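Local coordinates for glycosyl hydrolase, family 38 (Enterococcus faecalis, PDB 5KBP), which probably hydrolyses alpha-mannosidic linkages in carbohydrates, as a metal-dependent alpha-mannosidase of glycoside hydrolase family 38, at residues 59-64 / 84-89; 112-115 / 119-122. All coordinates share one frame; numbering follows the deposited sequence.

Overall arrangement
Interactions 1 and 2 lie side by side, their centres about 9 Å apart, within the family 38 N-terminal domain and some 23 and 24 Å from the centre of the chain. They follow one another in sequence: interaction 1 sets helix 59-65 against strand 84-85 and the loop after it, and in interaction 2 the loop that leads to strand 124-126 turns back on the last turns of helix 100-117. The two loops also meet directly. Ile86 O and Val121 N are 2.8 Å apart, a probable hydrogen bond, and Pro88 packs on Pro120. Two helices are thus tied to one pair of touching loops, away from the calcium-binding residues Phe253 and Tyr256.

Interaction 1: 59-64 / 84-89; sequences IILDDY and LKIGPF
Leu84, on strand 84-85, opens the contact with Leu61 of helix 59-65. With CG anti to the backbone N (chi1 -160°), Leu84 extends toward the helix and brings its CD2 to 4.0 Å from Leu61 CD2; the two leucines slide past each other in opposite directions, touching by single methyls. Beyond the strand, Ile86 CB likewise faces the helix, and the side chain meets Leu61 at about a right angle. Ile86 CG2 lies 3.7 Å from Leu61 CD1, and Ile86 CD1 reaches the same Leu61 CD1 at 4.0 Å, both methyls lying on one side of it. Ile86 CG2 also comes within 4.2 Å of Leu61 CD2, and so sits against both branches of the leucine fork. Val75 of helix 72-80 and Leu54 also pack on Leu61, and Trp117 of helix 100-117 touches both Leu61 and Ile86. Strands 52-53 and 84-85 are parallel neighbours, and the contact packs a helix of the beta-alpha-beta connection between them on its second strand, within the family 38 N-terminal domain. No hydrogen bond or ion pair joins the two segments. All three touching residues are buried aliphatic side chains, which implies that helix and strand-loop segment are held together here by dispersion forces and the exclusion of water.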
loop_
_atom_site.group_PDB
_atom_site.type_symbol
_atom_site.label_atom_id
_atom_site.label_comp_id
_atom_site.label_asym_id
_atom_site.label_seq_id
_atom_site.Cartn_x
_atom_site.Cartn_y
_atom_site.Cartn_z
ATOM N N ILE A 59 -16.263 2.181 10.676
ATOM C CA ILE A 59 -15.125 1.419 10.172
ATOM C C ILE A 59 -14.375 0.712 11.295
ATOM O O ILE A 59 -13.612 -0.224 11.031
ATOM C CB ILE A 59 -14.174 2.334 9.374
ATOM C CG1 ILE A 59 -13.297 1.505 8.431
ATOM C CG2 ILE A 59 -13.307 3.161 10.313
ATOM C CD1 ILE A 59 -12.304 2.330 7.641
ATOM N N ILE A 60 -14.577 1.133 12.547
ATOM C CA ILE A 60 -13.950 0.451 13.676
ATOM C C ILE A 60 -14.442 -0.988 13.763
ATOM O O ILE A 60 -13.671 -1.909 14.061
ATOM C CB ILE A 60 -14.218 1.227 14.980
ATOM C CG1 ILE A 60 -13.529 2.594 14.938
ATOM C CG2 ILE A 60 -13.763 0.428 16.196
ATOM C CD1 ILE A 60 -13.748 3.427 16.181
ATOM N N LEU A 61 -15.732 -1.206 13.491
ATOM C CA LEU A 61 -16.264 -2.565 13.468
ATOM C C LEU A 61 -15.600 -3.394 12.375
ATOM O O LEU A 61 -15.250 -4.560 12.596
ATOM C CB LEU A 61 -17.779 -2.528 13.263
ATOM C CG LEU A 61 -18.607 -1.705 14.252
ATOM C CD1 LEU A 61 -20.026 -1.533 13.742
ATOM C CD2 LEU A 61 -18.612 -2.369 15.618
ATOM N N ASP A 62 -15.416 -2.808 11.190
ATOM C CA ASP A 62 -14.785 -3.532 10.091
ATOM C C ASP A 62 -13.323 -3.834 10.394
ATOM O O ASP A 62 -12.852 -4.951 10.147
ATOM C CB ASP A 62 -14.907 -2.728 8.796
ATOM C CG ASP A 62 -16.346 -2.527 8.369
ATOM O OD1 ASP A 62 -17.197 -3.363 8.739
ATOM O OD2 ASP A 62 -16.627 -1.537 7.661
ATOM N N ASP A 63 -12.591 -2.852 10.927
ATOM C CA ASP A 63 -11.177 -3.058 11.222
ATOM C C ASP A 63 -10.974 -4.102 12.311
ATOM O O ASP A 63 -9.947 -4.787 12.326
ATOM C CB ASP A 63 -10.526 -1.737 11.630
ATOM C CG ASP A 63 -10.539 -0.710 10.514
ATOM O OD1 ASP A 63 -10.586 -1.114 9.334
ATOM O OD2 ASP A 63 -10.496 0.502 10.818
ATOM N N TYR A 64 -11.937 -4.238 13.224
ATOM C CA TYR A 64 -11.816 -5.221 14.294
ATOM C C TYR A 64 -12.098 -6.631 13.793
ATOM O O TYR A 64 -11.406 -7.580 14.177
ATOM C CB TYR A 64 -12.764 -4.862 15.440
ATOM C CG TYR A 64 -12.785 -5.865 16.576
ATOM C CD1 TYR A 64 -11.743 -5.930 17.493
ATOM C CD2 TYR A 64 -13.854 -6.737 16.739
ATOM C CE1 TYR A 64 -11.763 -6.841 18.537
ATOM C CE2 TYR A 64 -13.882 -7.652 17.779
ATOM C CZ TYR A 64 -12.834 -7.699 18.675
ATOM O OH TYR A 64 -12.857 -8.605 19.712
ATOM N N LEU A 84 -23.069 -0.992 22.384
ATOM C CA LEU A 84 -22.026 -0.522 21.480
ATOM C C LEU A 84 -22.672 0.481 20.530
ATOM O O LEU A 84 -23.402 0.093 19.610
ATOM C CB LEU A 84 -21.379 -1.680 20.724
ATOM C CG LEU A 84 -20.000 -1.387 20.126
ATOM C CD1 LEU A 84 -19.069 -0.846 21.197
ATOM C CD2 LEU A 84 -19.412 -2.634 19.487
ATOM N N LYS A 85 -22.418 1.765 20.766
ATOM C CA LYS A 85 -23.030 2.841 19.999
ATOM C C LYS A 85 -22.172 3.136 18.773
ATOM O O LYS A 85 -21.002 3.509 18.905
ATOM C CB LYS A 85 -23.184 4.088 20.868
ATOM C CG LYS A 85 -23.977 3.868 22.151
ATOM C CD LYS A 85 -25.448 3.609 21.863
ATOM C CE LYS A 85 -26.276 3.667 23.138
ATOM N NZ LYS A 85 -27.728 3.466 22.874
ATOM N N ILE A 86 -22.756 2.977 17.584
ATOM C CA ILE A 86 -22.015 3.046 16.332
ATOM C C ILE A 86 -22.588 4.150 15.452
ATOM O O ILE A 86 -23.736 4.578 15.605
ATOM C CB ILE A 86 -22.038 1.699 15.582
ATOM C CG1 ILE A 86 -23.468 1.352 15.163
ATOM C CG2 ILE A 86 -21.456 0.597 16.453
ATOM C CD1 ILE A 86 -23.565 0.162 14.238
ATOM N N GLY A 87 -21.764 4.607 14.510
ATOM C CA GLY A 87 -22.191 5.564 13.516
ATOM C C GLY A 87 -22.277 6.977 14.051
ATOM O O GLY A 87 -21.859 7.267 15.175
ATOM N N PRO A 88 -22.860 7.890 13.258
ATOM C CA PRO A 88 -23.521 7.586 11.983
ATOM C C PRO A 88 -22.616 7.647 10.753
ATOM O O PRO A 88 -23.105 7.452 9.641
ATOM C CB PRO A 88 -24.588 8.673 11.897
ATOM C CG PRO A 88 -23.936 9.856 12.552
ATOM C CD PRO A 88 -23.013 9.309 13.624
ATOM N N PHE A 89 -21.331 7.918 10.945
ATOM C CA PHE A 89 -20.401 8.073 9.836
ATOM C C PHE A 89 -19.625 6.782 9.599
ATOM O O PHE A 89 -19.620 5.862 10.420
ATOM C CB PHE A 89 -19.427 9.229 10.099
ATOM C CG PHE A 89 -20.084 10.577 10.198
ATOM C CD1 PHE A 89 -21.352 10.793 9.684
ATOM C CD2 PHE A 89 -19.423 11.634 10.801
ATOM C CE1 PHE A 89 -21.951 12.037 9.777
ATOM C CE2 PHE A 89 -20.015 12.880 10.896
ATOM C CZ PHE A 89 -21.281 13.081 10.383
#

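Interaction 2: 112-115 / 119-122; sequences LESQ and APVQ
Pro120 presents its ring to two consecutive residues of helix 100-117, Ser114 at the CB end and Gln115 at CD. The Ser114 CB is set toward the loop and sits 3.6 Å from Pro120 CB, with the ring nitrogen and CD a little farther off. Ser114 OG lies equally near, 3.6 Å from Pro120 CB, but its polar partner is elsewhere: turned beside its own backbone N (chi1 -62°), the hydroxyl hydrogen-bonds to Gly110 O, one turn earlier in the helix. Gln115 starts out facing away from the loop. A bend at chi2 (-62°) brings its amide back, so that NE2 comes to 3.6 Å from Pro120 CD, the side chain running obliquely to the ring. Ala119, whose methyl points away from the helix, takes part through its backbone: its N is 3.3 Å from Ser114 O, but the angle is too poor for a hydrogen bond. Thr58 also touches Ser114. The contact lies where the chain, leaving helix 100-117 for strand 124-126, turns back alongside the helix's last turns. With no hydrogen bond between the segments, the polar groups of Ser114 and Gln115 meet Pro120 only by van der Waals contact, and the buried serine hydroxyl is satisfied within its own helix.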
loop_
_atom_site.group_PDB
_atom_site.type_symbol
_atom_site.label_atom_id
_atom_site.label_comp_id
_atom_site.label_asym_id
_atom_site.label_seq_id
_atom_site.Cartn_x
_atom_site.Cartn_y
_atom_site.Cartn_z
ATOM N N LEU A 112 -25.852 3.103 5.715
ATOM C CA LEU A 112 -26.114 1.753 5.226
ATOM C C LEU A 112 -25.382 0.706 6.057
ATOM O O LEU A 112 -25.899 -0.398 6.272
ATOM C CB LEU A 112 -25.717 1.642 3.754
ATOM C CG LEU A 112 -26.491 2.507 2.756
ATOM C CD1 LEU A 112 -25.912 2.345 1.365
ATOM C CD2 LEU A 112 -27.972 2.161 2.766
ATOM N N GLU A 113 -24.176 1.031 6.530
ATOM C CA GLU A 113 -23.440 0.090 7.370
ATOM C C GLU A 113 -24.057 -0.014 8.759
ATOM O O GLU A 113 -24.128 -1.107 9.333
ATOM C CB GLU A 113 -21.972 0.505 7.468
ATOM C CG GLU A 113 -21.197 0.348 6.171
ATOM C CD GLU A 113 -21.061 -1.098 5.747
ATOM O OE1 GLU A 113 -20.811 -1.952 6.623
ATOM O OE2 GLU A 113 -21.209 -1.384 4.541
ATOM N N SER A 114 -24.507 1.114 9.317
ATOM C CA SER A 114 -25.127 1.086 10.638
ATOM C C SER A 114 -26.409 0.265 10.632
ATOM O O SER A 114 -26.721 -0.415 11.616
ATOM C CB SER A 114 -25.407 2.509 11.115
ATOM O OG SER A 114 -24.207 3.251 11.239
ATOM N N GLN A 115 -27.162 0.309 9.531
ATOM C CA GLN A 115 -28.381 -0.483 9.429
ATOM C C GLN A 115 -28.095 -1.977 9.363
ATOM O O GLN A 115 -28.969 -2.777 9.711
ATOM C CB GLN A 115 -29.192 -0.050 8.206
ATOM C CG GLN A 115 -29.639 1.406 8.238
ATOM C CD GLN A 115 -30.555 1.706 9.407
ATOM O OE1 GLN A 115 -31.307 0.842 9.857
ATOM N NE2 GLN A 115 -30.491 2.934 9.909
ATOM N N ALA A 119 -28.620 0.314 14.199
ATOM C CA ALA A 119 -29.038 1.690 13.968
ATOM C C ALA A 119 -27.925 2.635 14.404
ATOM O O ALA A 119 -27.158 2.309 15.318
ATOM C CB ALA A 119 -30.333 2.005 14.719
ATOM N N PRO A 120 -27.799 3.802 13.781
ATOM C CA PRO A 120 -26.724 4.728 14.143
ATOM C C PRO A 120 -27.109 5.671 15.270
ATOM O O PRO A 120 -28.281 5.968 15.508
ATOM C CB PRO A 120 -26.505 5.511 12.841
ATOM C CG PRO A 120 -27.869 5.565 12.232
ATOM C CD PRO A 120 -28.552 4.265 12.600
ATOM N N VAL A 121 -26.082 6.143 15.975
ATOM C CA VAL A 121 -26.257 7.274 16.877
ATOM C C VAL A 121 -26.572 8.501 16.035
ATOM O O VAL A 121 -25.784 8.893 15.166
ATOM C CB VAL A 121 -25.008 7.493 17.740
ATOM C CG1 VAL A 121 -25.129 8.786 18.531
ATOM C CG2 VAL A 121 -24.804 6.318 18.670
ATOM N N GLN A 122 -27.732 9.106 16.276
ATOM C CA GLN A 122 -28.206 10.210 15.443
ATOM C C GLN A 122 -27.593 11.535 15.900
ATOM O O GLN A 122 -28.276 12.473 16.311
ATOM C CB GLN A 122 -29.729 10.258 15.452
ATOM C CG GLN A 122 -30.377 9.019 14.848
ATOM C CD GLN A 122 -31.882 9.144 14.724
ATOM O OE1 GLN A 122 -32.405 9.441 13.650
ATOM N NE2 GLN A 122 -32.588 8.912 15.825
#